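Local coordinates for protein beta-galactosidase (Marinomonas sp. ef1, PDB 6Y2K) that probably hydrolyses terminal beta-galactosyl residues from beta-galactosides, as a cold-active hexameric GH42 beta-galactosidase, at residues K2-W12 against L348-F359; A330-W339 against G646-K654. One frame throughout, in Å; residues are numbered along the deposited sequence.

Overall arrangement
Contacts 1 and 2 lie with their centres about 22 Å apart and are linked by consecutive elements of the barrel, helix 333-343 and strand 348-352. In contact 1 the first strand, 2-6, meets the last, 348-352, and so closes the parallel eight-stranded TIM barrel. Helix 333-343 lies outside that seam and carries contact 2, where its outer side receives strand 649-655 of the C-terminal four-stranded antiparallel sheet. Along the chain the order is 2-12, 330-339, 348-359, 646-654, so the two contacts alternate. They also touch: Y351 OH probably hydrogen-bonds T338 OG1, and L3 CD2 packs on T338 CG2, tying the barrel seam through one helix to the C-terminal sheet.

Contact 1. Residues K2-W12 against L348-F359; sequences KLGVCYYPEHW and LVSYFRWRQAPF
H11 ND1 takes a hydrogen bond from R353 NH2 (2.8 Å, 153° at the hydrogen), the donor lying slightly tilted from the imidazole plane. A bend at chi3 (-65°) folds the R353 chain round to this edge, where Y8 CD1 covers one guanidinium face and A357 CB the other. The edge of the F359 ring points at a face of H11, centroids 5.4 Å apart, while Y8 CB covers the opposite face. Further out, the extended R355 lays its guanidinium flat on W12, planes 5° apart, with CD over the six-membered ring 3.5 Å from its centroid; R355 NH2 hydrogen-bonds P371 O. P358 CD also touches this ring. Behind these loops, strands 2-6 and 348-352 pair in parallel: K2 O and G4 O accept from V349 N and Y351 N, and G4 N and C6 N give to V349 O and Y351 O. After the cis peptide before R353, W354 N reaches C6 O at 2.9 Å. C6 CB meets the rim of the F352 ring at CD2 (3.4 Å), and Y8 OH, hydrogen-bonded to E36, lies at the same edge. V5 CG2, anti to its own N, packs on W354 CB at 3.7 Å. Backbone bonds thus close the TIM barrel between its first and last strands, whereas beyond their C-terminal ends one arginine between tyrosine and alanine grips a histidine and another stacks on a tryptophan, joining the loops.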
loop_
_atom_site.group_PDB
_atom_site.type_symbol
_atom_site.label_atom_id
_atom_site.label_comp_id
_atom_site.label_asym_id
_atom_site.label_seq_id
_atom_site.Cartn_x
_atom_site.Cartn_y
_atom_site.Cartn_z
ATOM N N LYS A 2 15.097 -37.349 -30.657
ATOM C CA LYS A 2 14.448 -37.291 -31.969
ATOM C C LYS A 2 13.214 -36.398 -31.935
ATOM O O LYS A 2 12.639 -36.178 -30.877
ATOM C CB LYS A 2 14.065 -38.693 -32.409
ATOM C CG LYS A 2 15.269 -39.603 -32.576
ATOM C CD LYS A 2 14.902 -40.873 -33.312
ATOM C CE LYS A 2 16.140 -41.682 -33.662
ATOM N NZ LYS A 2 16.746 -42.321 -32.462
ATOM N N LEU A 3 12.823 -35.888 -33.101
ATOM C CA LEU A 3 11.672 -34.999 -33.227
ATOM C C LEU A 3 10.493 -35.679 -33.918
ATOM O O LEU A 3 10.671 -36.566 -34.763
ATOM C CB LEU A 3 12.057 -33.740 -33.994
ATOM C CG LEU A 3 13.153 -32.866 -33.368
ATOM C CD1 LEU A 3 13.350 -31.650 -34.244
ATOM C CD2 LEU A 3 12.831 -32.446 -31.938
ATOM N N GLY A 4 9.291 -35.238 -33.553
ATOM C CA GLY A 4 8.050 -35.775 -34.090
ATOM C C GLY A 4 7.006 -34.698 -34.318
ATOM O O GLY A 4 7.196 -33.542 -33.933
ATOM N N VAL A 5 5.893 -35.079 -34.932
ATOM C CA VAL A 5 4.746 -34.183 -35.042
ATOM C C VAL A 5 3.421 -34.946 -35.033
ATOM O O VAL A 5 3.348 -36.077 -35.509
ATOM C CB VAL A 5 4.877 -33.268 -36.284
ATOM C CG1 VAL A 5 4.644 -34.035 -37.578
ATOM C CG2 VAL A 5 3.941 -32.071 -36.180
ATOM N N CYS A 6 2.386 -34.317 -34.469
ATOM C CA CYS A 6 1.018 -34.820 -34.523
ATOM C C CYS A 6 0.360 -34.250 -35.776
ATOM O O CYS A 6 0.398 -33.040 -36.003
ATOM C CB CYS A 6 0.247 -34.401 -33.269
ATOM S SG CYS A 6 1.006 -34.992 -31.746
ATOM N N TYR A 7 -0.247 -35.128 -36.579
ATOM C CA TYR A 7 -0.686 -34.818 -37.948
ATOM C C TYR A 7 -2.096 -35.352 -38.222
ATOM O O TYR A 7 -2.477 -36.409 -37.712
ATOM C CB TYR A 7 0.317 -35.452 -38.919
ATOM C CG TYR A 7 0.080 -35.234 -40.400
ATOM C CD1 TYR A 7 -0.234 -33.979 -40.912
ATOM C CD2 TYR A 7 0.228 -36.289 -41.304
ATOM C CE1 TYR A 7 -0.421 -33.791 -42.283
ATOM C CE2 TYR A 7 0.047 -36.109 -42.668
ATOM C CZ TYR A 7 -0.274 -34.867 -43.158
ATOM O OH TYR A 7 -0.451 -34.703 -44.514
ATOM N N TYR A 8 -2.865 -34.601 -39.020
ATOM C CA TYR A 8 -4.256 -34.944 -39.370
ATOM C C TYR A 8 -4.450 -34.910 -40.888
ATOM O O TYR A 8 -5.019 -33.969 -41.425
ATOM C CB TYR A 8 -5.225 -34.026 -38.606
ATOM C CG TYR A 8 -4.997 -34.230 -37.122
ATOM C CD1 TYR A 8 -4.020 -33.491 -36.445
ATOM C CD2 TYR A 8 -5.650 -35.241 -36.436
ATOM C CE1 TYR A 8 -3.749 -33.715 -35.110
ATOM C CE2 TYR A 8 -5.391 -35.472 -35.094
ATOM C CZ TYR A 8 -4.436 -34.701 -34.441
ATOM O OH TYR A 8 -4.160 -34.923 -33.132
ATOM N N PRO A 9 -3.965 -35.949 -41.595
ATOM C CA PRO A 9 -4.147 -35.987 -43.056
ATOM C C PRO A 9 -5.625 -35.903 -43.471
ATOM O O PRO A 9 -5.940 -35.279 -44.488
ATOM C CB PRO A 9 -3.530 -37.325 -43.461
ATOM C CG PRO A 9 -3.541 -38.146 -42.229
ATOM C CD PRO A 9 -3.371 -37.193 -41.087
ATOM N N GLU A 10 -6.512 -36.474 -42.653
ATOM C CA GLU A 10 -7.957 -36.369 -42.877
ATOM C C GLU A 10 -8.541 -34.939 -42.803
ATOM O O GLU A 10 -9.695 -34.722 -43.209
ATOM C CB GLU A 10 -8.730 -37.339 -41.949
ATOM C CG GLU A 10 -8.917 -36.903 -40.494
ATOM C CD GLU A 10 -7.787 -37.279 -39.550
ATOM O OE1 GLU A 10 -6.612 -37.466 -39.983
ATOM O OE2 GLU A 10 -8.089 -37.367 -38.338
ATOM N N HIS A 11 -7.782 -33.973 -42.281
ATOM C CA HIS A 11 -8.204 -32.564 -42.294
ATOM C C HIS A 11 -7.799 -31.780 -43.539
ATOM O O HIS A 11 -8.225 -30.629 -43.691
ATOM C CB HIS A 11 -7.671 -31.841 -41.059
ATOM C CG HIS A 11 -8.200 -32.382 -39.768
ATOM N ND1 HIS A 11 -7.773 -31.926 -38.544
ATOM C CD2 HIS A 11 -9.113 -33.349 -39.512
ATOM C CE1 HIS A 11 -8.388 -32.597 -37.587
ATOM N NE2 HIS A 11 -9.214 -33.462 -38.148
ATOM N N TRP A 12 -6.974 -32.374 -44.407
ATOM C CA TRP A 12 -6.361 -31.655 -45.539
ATOM C C TRP A 12 -6.603 -32.404 -46.855
ATOM O O TRP A 12 -6.658 -33.631 -46.858
ATOM C CB TRP A 12 -4.843 -31.457 -45.322
ATOM C CG TRP A 12 -4.516 -30.897 -43.958
ATOM C CD1 TRP A 12 -3.901 -31.554 -42.937
ATOM C CD2 TRP A 12 -4.846 -29.597 -43.462
ATOM N NE1 TRP A 12 -3.814 -30.740 -41.830
ATOM C CE2 TRP A 12 -4.400 -29.537 -42.121
ATOM C CE3 TRP A 12 -5.477 -28.474 -44.016
ATOM C CZ2 TRP A 12 -4.552 -28.391 -41.328
ATOM C CZ3 TRP A 12 -5.635 -27.327 -43.219
ATOM C CH2 TRP A 12 -5.160 -27.297 -41.894
ATOM N N LEU A 348 11.917 -38.924 -27.630
ATOM C CA LEU A 348 11.193 -38.270 -28.706
ATOM C C LEU A 348 10.443 -37.067 -28.150
ATOM O O LEU A 348 9.839 -37.182 -27.099
ATOM C CB LEU A 348 10.187 -39.263 -29.285
ATOM C CG LEU A 348 9.196 -38.768 -30.333
ATOM C CD1 LEU A 348 9.953 -38.320 -31.574
ATOM C CD2 LEU A 348 8.207 -39.877 -30.648
ATOM N N VAL A 349 10.494 -35.936 -28.854
ATOM C CA VAL A 349 9.623 -34.789 -28.588
ATOM C C VAL A 349 8.787 -34.521 -29.835
ATOM O O VAL A 349 9.331 -34.166 -30.887
ATOM C CB VAL A 349 10.437 -33.533 -28.213
ATOM C CG1 VAL A 349 9.562 -32.281 -28.176
ATOM C CG2 VAL A 349 11.123 -33.755 -26.872
ATOM N N SER A 350 7.474 -34.694 -29.707
ATOM C CA SER A 350 6.542 -34.538 -30.817
ATOM C C SER A 350 5.669 -33.298 -30.605
ATOM O O SER A 350 5.076 -33.133 -29.538
ATOM C CB SER A 350 5.704 -35.824 -30.977
ATOM O OG SER A 350 4.555 -35.629 -31.778
ATOM N N TYR A 351 5.599 -32.439 -31.617
ATOM C CA TYR A 351 4.801 -31.222 -31.536
ATOM C C TYR A 351 3.350 -31.485 -31.925
ATOM O O TYR A 351 3.012 -32.568 -32.401
ATOM C CB TYR A 351 5.396 -30.131 -32.428
ATOM C CG TYR A 351 6.858 -29.852 -32.163
ATOM C CD1 TYR A 351 7.251 -29.070 -31.086
ATOM C CD2 TYR A 351 7.845 -30.370 -32.991
ATOM C CE1 TYR A 351 8.587 -28.812 -30.839
ATOM C CE2 TYR A 351 9.182 -30.117 -32.753
ATOM C CZ TYR A 351 9.547 -29.339 -31.676
ATOM O OH TYR A 351 10.878 -29.085 -31.436
ATOM N N PHE A 352 2.497 -30.487 -31.720
ATOM C CA PHE A 352 1.081 -30.608 -32.048
ATOM C C PHE A 352 0.430 -29.236 -32.188
ATOM O O PHE A 352 0.428 -28.440 -31.249
ATOM C CB PHE A 352 0.353 -31.431 -30.985
ATOM C CG PHE A 352 -1.144 -31.331 -31.062
ATOM C CD1 PHE A 352 -1.796 -30.175 -30.664
ATOM C CD2 PHE A 352 -1.899 -32.393 -31.532
ATOM C CE1 PHE A 352 -3.172 -30.081 -30.734
ATOM C CE2 PHE A 352 -3.277 -32.305 -31.604
ATOM C CZ PHE A 352 -3.914 -31.147 -31.205
ATOM N N ARG A 353 -0.123 -28.967 -33.366
ATOM C CA ARG A 353 -0.106 -29.932 -34.459
ATOM C C ARG A 353 0.809 -29.471 -35.589
ATOM O O ARG A 353 1.497 -28.457 -35.469
ATOM C CB ARG A 353 -1.522 -30.164 -34.991
ATOM C CG ARG A 353 -2.461 -28.986 -34.790
ATOM C CD ARG A 353 -3.906 -29.381 -35.049
ATOM N NE ARG A 353 -4.133 -29.741 -36.445
ATOM C CZ ARG A 353 -5.293 -30.177 -36.925
ATOM N NH1 ARG A 353 -6.339 -30.307 -36.120
ATOM N NH2 ARG A 353 -5.409 -30.482 -38.210
ATOM N N TRP A 354 0.813 -30.222 -36.685
ATOM C CA TRP A 354 1.642 -29.892 -37.838
ATOM C C TRP A 354 1.170 -28.605 -38.505
ATOM O O TRP A 354 1.976 -27.737 -38.841
ATOM C CB TRP A 354 1.636 -31.041 -38.848
ATOM C CG TRP A 354 2.098 -30.639 -40.215
ATOM C CD1 TRP A 354 1.330 -30.519 -41.337
ATOM C CD2 TRP A 354 3.435 -30.303 -40.607
ATOM N NE1 TRP A 354 2.106 -30.131 -42.402
ATOM C CE2 TRP A 354 3.402 -29.991 -41.980
ATOM C CE3 TRP A 354 4.656 -30.236 -39.929
ATOM C CZ2 TRP A 354 4.542 -29.617 -42.688
ATOM C CZ3 TRP A 354 5.787 -29.865 -40.634
ATOM C CH2 TRP A 354 5.722 -29.561 -41.999
ATOM N N ARG A 355 -0.140 -28.488 -38.695
ATOM C CA ARG A 355 -0.723 -27.304 -39.324
ATOM C C ARG A 355 -1.986 -26.903 -38.572
ATOM O O ARG A 355 -2.869 -27.731 -38.358
ATOM C CB ARG A 355 -1.045 -27.626 -40.782
ATOM C CG ARG A 355 -1.601 -26.476 -41.607
ATOM C CD ARG A 355 -1.817 -26.926 -43.041
ATOM N NE ARG A 355 -2.564 -25.938 -43.809
ATOM C CZ ARG A 355 -2.968 -26.095 -45.068
ATOM N NH1 ARG A 355 -2.694 -27.205 -45.748
ATOM N NH2 ARG A 355 -3.661 -25.122 -45.653
ATOM N N GLN A 356 -2.057 -25.632 -38.167
ATOM C CA GLN A 356 -3.202 -25.087 -37.427
ATOM C C GLN A 356 -4.483 -25.266 -38.243
ATOM O O GLN A 356 -4.525 -24.872 -39.407
ATOM C CB GLN A 356 -2.957 -23.606 -37.128
ATOM C CG GLN A 356 -4.087 -22.877 -36.407
ATOM C CD GLN A 356 -3.769 -21.416 -36.132
ATOM O OE1 GLN A 356 -2.607 -20.980 -36.192
ATOM N NE2 GLN A 356 -4.807 -20.651 -35.814
ATOM N N ALA A 357 -5.514 -25.861 -37.644
ATOM C CA ALA A 357 -6.758 -26.143 -38.373
ATOM C C ALA A 357 -7.619 -24.882 -38.451
ATOM O O ALA A 357 -7.672 -24.131 -37.488
ATOM C CB ALA A 357 -7.522 -27.266 -37.694
ATOM N N PRO A 358 -8.296 -24.640 -39.594
ATOM C CA PRO A 358 -9.142 -23.446 -39.697
ATOM C C PRO A 358 -10.574 -23.636 -39.165
ATOM O O PRO A 358 -11.350 -22.671 -39.168
ATOM C CB PRO A 358 -9.159 -23.179 -41.202
ATOM C CG PRO A 358 -9.131 -24.539 -41.791
ATOM C CD PRO A 358 -8.239 -25.361 -40.881
ATOM N N PHE A 359 -10.909 -24.843 -38.706
ATOM C CA PHE A 359 -12.255 -25.184 -38.224
ATOM C C PHE A 359 -12.197 -25.863 -36.854
ATOM O O PHE A 359 -11.136 -26.318 -36.417
ATOM C CB PHE A 359 -12.987 -26.107 -39.228
ATOM C CG PHE A 359 -12.165 -27.283 -39.684
ATOM C CD1 PHE A 359 -12.007 -28.403 -38.876
ATOM C CD2 PHE A 359 -11.508 -27.246 -40.913
ATOM C CE1 PHE A 359 -11.227 -29.470 -39.283
ATOM C CE2 PHE A 359 -10.736 -28.316 -41.331
ATOM C CZ PHE A 359 -10.593 -29.428 -40.510
#

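Contact 2. Residues A330-W339 against G646-K654; sequences ADGAVRLWTW and GAADVAIWK
R335 makes the charged link: its NH1 donates to D649 OD1 in a salt bridge (3.0 Å, 156°), the oxygen lying near the guanidinium plane and met nearly along its C-O axis. The extended R335 chain brings the group there, CG being anti to the backbone N (chi1 164°), and NE pairs with E388. D649 OD2 meanwhile takes G646 N, fixing the carboxylate across its own turn. Shortening R335 to alanine removes the guanidinium and would probably leave D649 and E388 without their shared cationic mate and uncover the side of V650 on which that group lies.

Water adds a second link, since one molecule accepts from R335 NH1 and donates to G332 O and A648 O, each at 2.8 Å.

The apolar contacts run along the helix. V650 sets CG2 against L336 CA and CG1 against W339 CB (3.8 Å), and I652 CD1 stands over the six-membered ring of W339, 3.3 Å from its centroid in a CH-pi contact.

A648 and D649 form a G1 beta bulge opposite N623, in the strand region by which the C-terminal antiparallel sheet packs on an outer helix of the TIM barrel.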
loop_
_atom_site.group_PDB
_atom_site.type_symbol
_atom_site.label_atom_id
_atom_site.label_comp_id
_atom_site.label_asym_id
_atom_site.label_seq_id
_atom_site.Cartn_x
_atom_site.Cartn_y
_atom_site.Cartn_z
ATOM N N ALA A 330 7.683 -17.007 -25.679
ATOM C CA ALA A 330 8.873 -16.182 -25.940
ATOM C C ALA A 330 9.614 -16.765 -27.137
ATOM O O ALA A 330 9.564 -17.978 -27.364
ATOM C CB ALA A 330 9.807 -16.161 -24.740
ATOM N N ASP A 331 10.285 -15.911 -27.898
ATOM C CA ASP A 331 11.147 -16.390 -28.971
ATOM C C ASP A 331 12.213 -17.297 -28.344
ATOM O O ASP A 331 12.826 -16.938 -27.339
ATOM C CB ASP A 331 11.766 -15.221 -29.755
ATOM C CG ASP A 331 10.750 -14.516 -30.690
ATOM O OD1 ASP A 331 9.687 -15.097 -31.060
ATOM O OD2 ASP A 331 11.039 -13.365 -31.092
ATOM N N GLY A 332 12.366 -18.495 -28.908
ATOM C CA GLY A 332 13.251 -19.537 -28.367
ATOM C C GLY A 332 12.622 -20.524 -27.378
ATOM O O GLY A 332 13.253 -21.535 -27.025
ATOM N N ALA A 333 11.386 -20.265 -26.940
ATOM C CA ALA A 333 10.737 -21.129 -25.942
ATOM C C ALA A 333 10.482 -22.561 -26.426
ATOM O O ALA A 333 10.589 -23.489 -25.639
ATOM C CB ALA A 333 9.446 -20.507 -25.417
ATOM N N VAL A 334 10.162 -22.746 -27.708
ATOM C CA VAL A 334 9.910 -24.101 -28.219
ATOM C C VAL A 334 11.222 -24.912 -28.201
ATOM O O VAL A 334 11.230 -26.084 -27.823
ATOM C CB VAL A 334 9.259 -24.095 -29.623
ATOM C CG1 VAL A 334 9.111 -25.523 -30.154
ATOM C CG2 VAL A 334 7.902 -23.374 -29.579
ATOM N N ARG A 335 12.322 -24.275 -28.610
ATOM C CA ARG A 335 13.663 -24.868 -28.470
ATOM C C ARG A 335 13.967 -25.204 -27.010
ATOM O O ARG A 335 14.455 -26.294 -26.712
ATOM C CB ARG A 335 14.727 -23.924 -29.032
ATOM C CG ARG A 335 16.158 -24.239 -28.623
ATOM C CD ARG A 335 17.134 -23.451 -29.479
ATOM N NE ARG A 335 18.516 -23.715 -29.089
ATOM C CZ ARG A 335 19.195 -23.052 -28.152
ATOM N NH1 ARG A 335 18.638 -22.071 -27.442
ATOM N NH2 ARG A 335 20.454 -23.395 -27.906
ATOM N N LEU A 336 13.669 -24.254 -26.122
ATOM C CA LEU A 336 13.887 -24.416 -24.684
ATOM C C LEU A 336 13.192 -25.676 -24.173
ATOM O O LEU A 336 13.817 -26.507 -23.520
ATOM C CB LEU A 336 13.382 -23.175 -23.921
ATOM C CG LEU A 336 13.815 -22.906 -22.477
ATOM C CD1 LEU A 336 13.109 -21.651 -21.997
ATOM C CD2 LEU A 336 13.530 -24.037 -21.505
ATOM N N TRP A 337 11.898 -25.800 -24.476
ATOM C CA TRP A 337 11.095 -26.926 -23.982
ATOM C C TRP A 337 11.556 -28.256 -24.554
ATOM O O TRP A 337 11.490 -29.283 -23.874
ATOM C CB TRP A 337 9.598 -26.724 -24.296
ATOM C CG TRP A 337 8.982 -25.484 -23.708
ATOM C CD1 TRP A 337 9.256 -24.927 -22.490
ATOM C CD2 TRP A 337 7.959 -24.673 -24.300
ATOM N NE1 TRP A 337 8.480 -23.807 -22.292
ATOM C CE2 TRP A 337 7.677 -23.626 -23.388
ATOM C CE3 TRP A 337 7.261 -24.720 -25.524
ATOM C CZ2 TRP A 337 6.719 -22.635 -23.654
ATOM C CZ3 TRP A 337 6.312 -23.734 -25.788
ATOM C CH2 TRP A 337 6.045 -22.705 -24.848
ATOM N N THR A 338 12.015 -28.235 -25.805
ATOM C CA THR A 338 12.497 -29.441 -26.480
ATOM C C THR A 338 13.774 -29.959 -25.823
ATOM O O THR A 338 13.834 -31.135 -25.443
ATOM C CB THR A 338 12.698 -29.196 -27.991
ATOM O OG1 THR A 338 11.494 -28.667 -28.559
ATOM C CG2 THR A 338 13.057 -30.492 -28.733
ATOM N N TRP A 339 14.787 -29.096 -25.682
ATOM C CA TRP A 339 16.021 -29.479 -24.971
ATOM C C TRP A 339 15.749 -29.883 -23.538
ATOM O O TRP A 339 16.378 -30.803 -23.027
ATOM C CB TRP A 339 17.077 -28.374 -25.000
ATOM C CG TRP A 339 17.901 -28.418 -26.231
ATOM C CD1 TRP A 339 17.950 -27.490 -27.219
ATOM C CD2 TRP A 339 18.772 -29.477 -26.624
ATOM N NE1 TRP A 339 18.821 -27.892 -28.208
ATOM C CE2 TRP A 339 19.333 -29.117 -27.868
ATOM C CE3 TRP A 339 19.139 -30.694 -26.045
ATOM C CZ2 TRP A 339 20.245 -29.933 -28.540
ATOM C CZ3 TRP A 339 20.048 -31.514 -26.722
ATOM C CH2 TRP A 339 20.597 -31.121 -27.948
ATOM N N GLY A 646 21.170 -16.496 -22.309
ATOM C CA GLY A 646 20.096 -15.543 -22.607
ATOM C C GLY A 646 18.752 -15.904 -21.989
ATOM O O GLY A 646 18.567 -17.005 -21.463
ATOM N N ALA A 647 17.819 -14.960 -22.032
ATOM C CA ALA A 647 16.431 -15.220 -21.655
ATOM C C ALA A 647 15.856 -16.339 -22.529
ATOM O O ALA A 647 16.050 -16.318 -23.746
ATOM C CB ALA A 647 15.595 -13.957 -21.817
ATOM N N ALA A 648 15.179 -17.310 -21.909
ATOM C CA ALA A 648 14.582 -18.456 -22.625
ATOM C C ALA A 648 15.608 -19.226 -23.490
ATOM O O ALA A 648 15.305 -19.639 -24.606
ATOM C CB ALA A 648 13.387 -17.996 -23.468
ATOM N N ASP A 649 16.804 -19.428 -22.943
ATOM C CA ASP A 649 17.947 -19.960 -23.683
ATOM C C ASP A 649 18.440 -21.252 -23.037
ATOM O O ASP A 649 18.092 -21.569 -21.889
ATOM C CB ASP A 649 19.060 -18.896 -23.713
ATOM C CG ASP A 649 20.144 -19.153 -24.762
ATOM O OD1 ASP A 649 19.924 -19.951 -25.709
ATOM O OD2 ASP A 649 21.239 -18.539 -24.609
ATOM N N VAL A 650 19.245 -21.988 -23.803
ATOM C CA VAL A 650 19.783 -23.287 -23.433
ATOM C C VAL A 650 21.290 -23.269 -23.686
ATOM O O VAL A 650 21.737 -22.740 -24.704
ATOM C CB VAL A 650 19.179 -24.408 -24.322
ATOM C CG1 VAL A 650 19.699 -25.780 -23.912
ATOM C CG2 VAL A 650 17.651 -24.373 -24.283
ATOM N N ALA A 651 22.063 -23.839 -22.765
ATOM C CA ALA A 651 23.470 -24.149 -23.025
ATOM C C ALA A 651 23.742 -25.601 -22.657
ATOM O O ALA A 651 23.147 -26.131 -21.712
ATOM C CB ALA A 651 24.387 -23.214 -22.255
ATOM N N ILE A 652 24.640 -26.233 -23.413
ATOM C CA ILE A 652 24.993 -27.640 -23.223
ATOM C C ILE A 652 26.519 -27.755 -23.134
ATOM O O ILE A 652 27.234 -27.261 -24.010
ATOM C CB ILE A 652 24.450 -28.530 -24.366
ATOM C CG1 ILE A 652 22.932 -28.296 -24.527
ATOM C CG2 ILE A 652 24.771 -30.000 -24.090
ATOM C CD1 ILE A 652 22.273 -29.106 -25.612
ATOM N N TRP A 653 26.983 -28.404 -22.068
ATOM C CA TRP A 653 28.397 -28.563 -21.753
ATOM C C TRP A 653 28.717 -30.054 -21.649
ATOM O O TRP A 653 27.840 -30.854 -21.318
ATOM C CB TRP A 653 28.726 -27.914 -20.397
ATOM C CG TRP A 653 28.488 -26.423 -20.291
ATOM C CD1 TRP A 653 27.278 -25.769 -20.277
ATOM C CD2 TRP A 653 29.488 -25.412 -20.133
ATOM N NE1 TRP A 653 27.474 -24.411 -20.148
ATOM C CE2 TRP A 653 28.821 -24.166 -20.061
ATOM C CE3 TRP A 653 30.890 -25.437 -20.061
ATOM C CZ2 TRP A 653 29.508 -22.958 -19.912
ATOM C CZ3 TRP A 653 31.578 -24.231 -19.910
ATOM C CH2 TRP A 653 30.881 -23.007 -19.840
ATOM N N LYS A 654 29.974 -30.415 -21.904
ATOM C CA LYS A 654 30.461 -31.776 -21.666
ATOM C C LYS A 654 31.553 -31.771 -20.601
ATOM O O LYS A 654 32.408 -30.886 -20.589
ATOM C CB LYS A 654 30.963 -32.436 -22.958
ATOM C CG LYS A 654 32.107 -31.738 -23.676
ATOM C CD LYS A 654 32.468 -32.494 -24.951
ATOM C CE LYS A 654 33.584 -31.804 -25.726
ATOM N NZ LYS A 654 33.805 -32.420 -27.068
HETATM O O HOH W 1 15.922 -17.486 -26.922
HETATM O O HOH W 2 16.039 -21.318 -26.775
#